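Local coordinates for protein platelet aggregation factor Sm-hPAF (Streptococcus mitis, PDB 4GWI) that binds fucosylated glycans such as the Lewis y antigen through this F-type lectin domain of lectinolysin, probably a cholesterol-dependent pore-forming toxin, at residues Ala18-Thr23 and Gly27-Ala32; Leu72-Arg75 and Val80-Arg83. The protein carries 2 engineered substitutions. All coordinates share one frame; numbering follows the deposited sequence.

Interaction 1: residues Ala18-Thr23 and Gly27-Ala32. Unlike the reference sequence in segment 27-32: T30 (reference Ala). With CA (calcium ion), chain F.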
ATOM      1  N   ALA A  18       3.661   5.705  -8.766  1.00 18.75           N
ATOM      2  CA  ALA A  18       2.793   5.698  -7.545  1.00 18.70           C
ATOM      3  C   ALA A  18       2.234   7.067  -7.454  1.00 19.21           C
ATOM      4  O   ALA A  18       2.790   8.115  -7.875  1.00 21.68           O
ATOM      5  CB  ALA A  18       3.578   5.298  -6.254  1.00 19.57           C
ATOM      6  N   SER A  19       1.093   7.093  -6.786  1.00 16.90           N
ATOM      7  CA  SER A  19       0.383   8.399  -6.570  1.00 17.67           C
ATOM      8  C   SER A  19      -0.438   8.256  -5.282  1.00 16.32           C
ATOM      9  O   SER A  19      -0.624   7.186  -4.735  1.00 17.61           O
ATOM     10  CB  SER A  19      -0.552   8.804  -7.732  1.00 20.24           C
ATOM     11  OG  SER A  19      -1.539   7.831  -7.911  1.00 23.91           O
ATOM     12  N   GLN A  20      -0.912   9.406  -4.779  1.00 17.05           N
ATOM     13  CA  GLN A  20      -1.712   9.333  -3.555  1.00 15.89           C
ATOM     14  C   GLN A  20      -2.632  10.601  -3.530  1.00 17.59           C
ATOM     15  O   GLN A  20      -2.485  11.543  -4.350  1.00 19.57           O
ATOM     16  CB  GLN A  20      -0.761   9.210  -2.297  1.00 16.91           C
ATOM     17  CG  GLN A  20       0.163  10.450  -2.173  1.00 16.25           C
ATOM     18  CD  GLN A  20       1.244  10.235  -1.154  1.00 16.46           C
ATOM     19  OE1 GLN A  20       1.407   9.142  -0.618  1.00 17.23           O
ATOM     20  NE2 GLN A  20       2.047  11.305  -0.901  1.00 17.70           N
ATOM     21  N   SER A  21      -3.552  10.542  -2.603  1.00 17.60           N
ATOM     22  CA  SER A  21      -4.597  11.612  -2.541  1.00 18.77           C
ATOM     23  C   SER A  21      -4.083  13.001  -2.283  1.00 20.39           C
ATOM     24  O   SER A  21      -4.690  13.947  -2.838  1.00 22.32           O
ATOM     25  CB  SER A  21      -5.661  11.143  -1.472  1.00 19.14           C
ATOM     26  OG  SER A  21      -5.065  10.917  -0.227  1.00 18.59           O
ATOM     27  N   SER A  22      -3.022  13.201  -1.536  1.00 17.82           N
ATOM     28  CA  SER A  22      -2.385  14.451  -1.395  1.00 19.48           C
ATOM     29  C   SER A  22      -1.010  14.114  -0.767  1.00 18.15           C
ATOM     30  O   SER A  22      -0.807  12.959  -0.324  1.00 17.53           O
ATOM     31  CB  SER A  22      -3.178  15.330  -0.348  1.00 21.69           C
ATOM     32  OG  SER A  22      -3.402  14.637   0.899  1.00 19.54           O
ATOM     33  N   THR A  23      -0.151  15.140  -0.653  1.00 18.83           N
ATOM     34  CA  THR A  23       1.177  14.934  -0.063  1.00 17.53           C
ATOM     35  C   THR A  23       1.456  15.962   0.994  1.00 18.48           C
ATOM     36  O   THR A  23       1.169  17.148   0.716  1.00 21.18           O
ATOM     37  CB  THR A  23       2.253  15.015  -1.216  1.00 18.75           C
ATOM     38  OG1 THR A  23       1.917  13.984  -2.208  1.00 19.53           O
ATOM     39  CG2 THR A  23       3.659  14.774  -0.653  1.00 19.38           C
ATOM     40  N   GLY A  27       6.210  13.722   2.086  1.00 16.49           N
ATOM     41  CA  GLY A  27       6.153  12.207   2.056  1.00 16.38           C
ATOM     42  C   GLY A  27       5.653  11.685   0.689  1.00 16.16           C
ATOM     43  O   GLY A  27       4.571  11.121   0.553  1.00 16.19           O
ATOM     44  N   ALA A  28       6.507  11.868  -0.321  1.00 16.47           N
ATOM     45  CA  ALA A  28       6.183  11.494  -1.672  1.00 15.78           C
ATOM     46  C   ALA A  28       5.717  10.037  -1.810  1.00 15.67           C
ATOM     47  O   ALA A  28       6.243   9.119  -1.165  1.00 17.04           O
ATOM     48  CB  ALA A  28       7.482  11.615  -2.501  1.00 17.55           C
ATOM     49  N   ALA A  29       4.685   9.862  -2.656  1.00 16.03           N
ATOM     50  CA  ALA A  29       4.080   8.545  -2.830  1.00 15.30           C
ATOM     51  C   ALA A  29       5.100   7.501  -3.308  1.00 15.14           C
ATOM     52  O   ALA A  29       4.969   6.335  -2.943  1.00 15.91           O
ATOM     53  CB  ALA A  29       2.966   8.612  -3.917  1.00 17.45           C
ATOM     54  N   THR A  30       6.113   7.967  -4.024  1.00 15.93           N
ATOM     55  CA  THR A  30       7.119   6.996  -4.555  1.00 15.03           C
ATOM     56  C   THR A  30       7.982   6.442  -3.415  1.00 16.27           C
ATOM     57  O   THR A  30       8.622   5.401  -3.624  1.00 17.18           O
ATOM     58  CB  THR A  30       8.007   7.621  -5.609  1.00 17.31           C
ATOM     59  OG1 THR A  30       8.484   8.899  -5.151  1.00 20.58           O
ATOM     60  CG2 THR A  30       7.243   7.881  -6.840  1.00 21.50           C
ATOM     61  N   ARG A  31       7.890   7.002  -2.202  1.00 15.31           N
ATOM     62  CA  ARG A  31       8.672   6.366  -1.084  1.00 14.94           C
ATOM     63  C   ARG A  31       8.197   5.001  -0.708  1.00 15.48           C
ATOM     64  O   ARG A  31       8.901   4.206  -0.032  1.00 15.95           O
ATOM     65  CB  ARG A  31       8.615   7.286   0.125  1.00 15.35           C
ATOM     66  CG  ARG A  31       9.412   8.565  -0.120  1.00 15.90           C
ATOM     67  CD  ARG A  31       9.186   9.482   1.090  1.00 15.46           C
ATOM     68  NE  ARG A  31      10.013  10.715   0.847  1.00 16.13           N
ATOM     69  CZ  ARG A  31      10.219  11.607   1.837  1.00 16.62           C
ATOM     70  NH1 ARG A  31      11.056  12.677   1.599  1.00 16.54           N
ATOM     71  NH2 ARG A  31       9.622  11.489   3.042  1.00 16.65           N
ATOM     72  N   ALA A  32       6.950   4.602  -1.081  1.00 15.06           N
ATOM     73  CA  ALA A  32       6.492   3.262  -0.722  1.00 15.73           C
ATOM     74  C   ALA A  32       6.865   2.211  -1.775  1.00 15.19           C
ATOM     75  O   ALA A  32       6.603   1.044  -1.548  1.00 17.12           O
ATOM     76  CB  ALA A  32       4.894   3.277  -0.533  1.00 17.07           C
TER
HETATM   77 CA    CA F 204      10.079   2.925   1.385  1.00 17.05          CA

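Interaction 2: residues Leu72-Arg75 and Val80-Arg83. With FUC (alpha-L-fucopyranose), chain B.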
ATOM      1  N   LEU A  72       2.178  -4.838   3.104  1.00 17.68           N
ATOM      2  CA  LEU A  72       2.211  -3.414   3.500  1.00 17.74           C
ATOM      3  C   LEU A  72       3.235  -3.391   4.695  1.00 18.94           C
ATOM      4  O   LEU A  72       3.140  -4.167   5.630  1.00 21.30           O
ATOM      5  CB  LEU A  72       0.880  -2.949   4.086  1.00 19.23           C
ATOM      6  CG  LEU A  72      -0.323  -3.066   3.120  1.00 26.39           C
ATOM      7  CD1 LEU A  72      -1.444  -2.254   3.758  1.00 24.92           C
ATOM      8  CD2 LEU A  72      -0.117  -2.640   1.668  1.00 26.53           C
ATOM      9  N   TYR A  73       4.022  -2.335   4.692  1.00 17.27           N
ATOM     10  CA  TYR A  73       4.931  -2.065   5.845  1.00 17.90           C
ATOM     11  C   TYR A  73       4.555  -0.744   6.404  1.00 19.53           C
ATOM     12  O   TYR A  73       4.538   0.275   5.680  1.00 19.29           O
ATOM     13  CB  TYR A  73       6.377  -2.016   5.364  1.00 18.59           C
ATOM     14  CG  TYR A  73       6.910  -3.316   4.798  1.00 18.08           C
ATOM     15  CD1 TYR A  73       7.805  -4.060   5.566  1.00 21.04           C
ATOM     16  CD2 TYR A  73       6.525  -3.794   3.524  1.00 19.37           C
ATOM     17  CE1 TYR A  73       8.311  -5.235   5.047  1.00 23.28           C
ATOM     18  CE2 TYR A  73       7.025  -4.998   3.016  1.00 20.66           C
ATOM     19  CZ  TYR A  73       7.917  -5.689   3.811  1.00 21.89           C
ATOM     20  OH  TYR A  73       8.484  -6.829   3.305  1.00 23.86           O
ATOM     21  N   ASN A  74       4.185  -0.728   7.684  1.00 18.29           N
ATOM     22  CA  ASN A  74       3.663   0.464   8.333  1.00 19.22           C
ATOM     23  C   ASN A  74       4.754   1.446   8.742  1.00 20.10           C
ATOM     24  O   ASN A  74       5.903   1.040   8.869  1.00 21.33           O
ATOM     25  CB  ASN A  74       2.841   0.037   9.594  1.00 19.89           C
ATOM     26  CG  ASN A  74       1.848   1.080  10.022  1.00 21.19           C
ATOM     27  OD1 ASN A  74       1.707   2.162   9.446  1.00 22.23           O
ATOM     28  ND2 ASN A  74       1.166   0.770  11.150  1.00 22.16           N
ATOM     29  N   ARG A  75       4.366   2.711   8.959  1.00 19.57           N
ATOM     30  CA  ARG A  75       5.283   3.637   9.668  1.00 18.17           C
ATOM     31  C   ARG A  75       5.518   3.119  11.081  1.00 23.35           C
ATOM     32  O   ARG A  75       4.590   2.611  11.711  1.00 25.61           O
ATOM     33  CB  ARG A  75       4.607   4.979   9.679  1.00 18.08           C
ATOM     34  CG  ARG A  75       5.526   6.021  10.329  1.00 19.38           C
ATOM     35  CD  ARG A  75       4.841   7.381  10.307  1.00 19.28           C
ATOM     36  NE  ARG A  75       5.708   8.358  11.024  1.00 19.72           N
ATOM     37  CZ  ARG A  75       5.411   9.657  11.201  1.00 19.76           C
ATOM     38  NH1 ARG A  75       4.284  10.226  10.689  1.00 20.24           N
ATOM     39  NH2 ARG A  75       6.321  10.406  11.891  1.00 22.78           N
ATOM     40  N   VAL A  80       2.400   6.720  16.060  1.00 31.23           N
ATOM     41  CA  VAL A  80       1.306   7.060  15.147  1.00 28.15           C
ATOM     42  C   VAL A  80       1.053   5.881  14.175  1.00 26.62           C
ATOM     43  O   VAL A  80       0.344   6.071  13.142  1.00 25.65           O
ATOM     44  CB  VAL A  80       1.632   8.330  14.352  1.00 32.45           C
ATOM     45  CG1 VAL A  80       1.645   9.564  15.280  1.00 34.50           C
ATOM     46  CG2 VAL A  80       2.988   8.216  13.627  1.00 30.62           C
ATOM     47  N   ALA A  81       1.541   4.692  14.535  1.00 29.29           N
ATOM     48  CA  ALA A  81       1.336   3.495  13.674  1.00 26.88           C
ATOM     49  C   ALA A  81      -0.157   3.197  13.534  1.00 27.25           C
ATOM     50  O   ALA A  81      -0.596   2.638  12.504  1.00 25.62           O
ATOM     51  CB  ALA A  81       2.097   2.267  14.227  1.00 32.01           C
ATOM     52  N   ASN A  82      -0.991   3.542  14.525  1.00 26.50           N
ATOM     53  CA  ASN A  82      -2.420   3.298  14.445  1.00 28.16           C
ATOM     54  C   ASN A  82      -3.173   4.058  13.415  1.00 27.31           C
ATOM     55  O   ASN A  82      -4.330   3.774  13.218  1.00 28.75           O
ATOM     56  CB  ASN A  82      -3.093   3.443  15.855  1.00 34.82           C
ATOM     57  CG  ASN A  82      -3.096   4.901  16.381  1.00 55.20           C
ATOM     58  OD1 ASN A  82      -4.006   5.282  17.120  1.00 69.76           O
ATOM     59  ND2 ASN A  82      -2.082   5.712  16.017  1.00 56.00           N
ATOM     60  N   ARG A  83      -2.534   5.008  12.706  1.00 22.91           N
ATOM     61  CA  ARG A  83      -3.208   5.668  11.620  1.00 20.93           C
ATOM     62  C   ARG A  83      -3.511   4.677  10.485  1.00 22.13           C
ATOM     63  O   ARG A  83      -4.460   4.924   9.693  1.00 24.73           O
ATOM     64  CB  ARG A  83      -2.345   6.819  11.060  1.00 21.98           C
ATOM     65  CG  ARG A  83      -2.221   8.019  12.029  1.00 22.08           C
ATOM     66  CD  ARG A  83      -1.097   8.931  11.574  1.00 23.12           C
ATOM     67  NE  ARG A  83      -1.097  10.072  12.545  1.00 26.39           N
ATOM     68  CZ  ARG A  83      -0.214  11.092  12.492  1.00 26.91           C
ATOM     69  NH1 ARG A  83       0.758  11.185  11.520  1.00 23.75           N
ATOM     70  NH2 ARG A  83      -0.345  12.074  13.432  1.00 28.61           N
TER
HETATM   71  C1  FUC B   3       5.112  13.194  13.680  1.00 35.86           C
HETATM   72  C2  FUC B   3       3.595  13.227  13.692  1.00 32.30           C
HETATM   73  C3  FUC B   3       3.070  14.316  12.807  1.00 28.49           C
HETATM   74  C4  FUC B   3       3.582  14.067  11.404  1.00 27.87           C
HETATM   75  C5  FUC B   3       5.093  14.046  11.484  1.00 29.73           C
HETATM   76  C6  FUC B   3       5.729  13.839  10.129  1.00 27.42           C
HETATM   77  O2  FUC B   3       3.152  13.442  15.022  1.00 36.06           O
HETATM   78  O3  FUC B   3       1.701  14.285  12.834  1.00 29.16           O
HETATM   79  O4  FUC B   3       3.059  12.848  10.947  1.00 24.88           O
HETATM   80  O5  FUC B   3       5.543  13.049  12.354  1.00 28.38           O
HETATM   81  O   HOH W   1       1.822   9.149   9.688  1.00 20.87           O

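Interaction 1: residues Ala18-Thr23 and Gly27-Ala32
Q20 meets the 27-32 segment with its amide. NE2 donates to the carbonyl O of G27 at 2.9 Å with an N-H...O angle of 164°; the G27 oxygen lies near the Q20 amide plane, while the donor is tilted 31° from the G27 carbonyl plane. The same NE2 gives its other hydrogen to T23 OG1 at 3.0 Å, almost exactly in the amide plane. Two nearly straight bonds thus fix the rotation of the amide. The tight part of the contact centres on A29, whose CB sits 3.6 Å from Q20 CD and also packs on the S19 backbone. A18 CB lies 4.1 Å from A29 CB. Q20 reaches along A29 because chi1 of 61° sets CG between backbone N and carbonyl carbon, and the chain then runs on extended. W57 of strand 56-61 touches A18 and Q20 and bonds to A29 O through NE1. The outer side is looser: exposed T23 brings CG2 to 3.9 Å from G27 N, while exposed T30, alanine in the reference, stays at the margin. Strand 17-20 is thereby joined to a 3-10 turn whose R31 O binds calcium, together with D34, N36, S45, A139 and E140: the calcium site of this F-type lectin fold.

Interaction 2: residues Leu72-Arg75 and Val80-Arg83
Chi1 near 180° in both N74 (-158°) and R75 (-177°) places each CG anti to its own backbone N, and from there the two side chains reach the 80-83 segment at different points. N74 ends at the backbone of the 3-10 turn: ND2 donates to A81 O at 2.9 Å along a nearly straight N-H...O line (173°). That oxygen lies close to the N74 amide plane, although the donor is tilted from the A81 carbonyl plane. OD1 of the same amide accepts a weak bond from R75 N, and A81 CB fills in 3.6 Å from R75 O. R75 runs fully extended to its guanidinium, which V80 CG2 overlies on one face, 3.5 Å above the plane and offset toward the rim. V80 CG1 lies over the centre of the R83 guanidinium, so the two methyls of one valine each cover an arginine. The two cations come within 3.7 Å at their NH1 atoms, gathered round the fucose: both NH1 atoms donate to its O4, each at 2.9 Å. R75 NH2 adds a bond to the ring oxygen O5 at 2.8 Å, and R83 NH2 one to O3 at 3.1 Å. H48 NE2 also bonds to the sugar, completing the His-plus-two-Arg fucose pocket known from F-type lectins. With fucose and a water accepting from both arginines, and D77 salt-bridged to R75 NE, the cations' proximity is probably well tolerated; the paired guanidiniums together bond O3, O4 and O5, consistent with recognition of fucose.

Interaction 1 is a surface contact and interaction 2 is partly buried; their centres lie 15 Å apart, with nearest atoms about 7 Å apart. Each joins the end of a strand to a short 3-10 turn in the loop that follows, 17-20 in one case and 64-74 in the other, and each uses a side-chain amide to bond a backbone carbonyl across the contact. Their remaining chemistry diverges. Residues 18-23 and 27-32 pack small apolar groups and give a backbone oxygen to calcium, whereas 72-75 and 80-83 present two arginines to fucose. A139 and E140, calcium ligands with R31, also pair with Y73 through the backbone, relating metal site to glycan pocket.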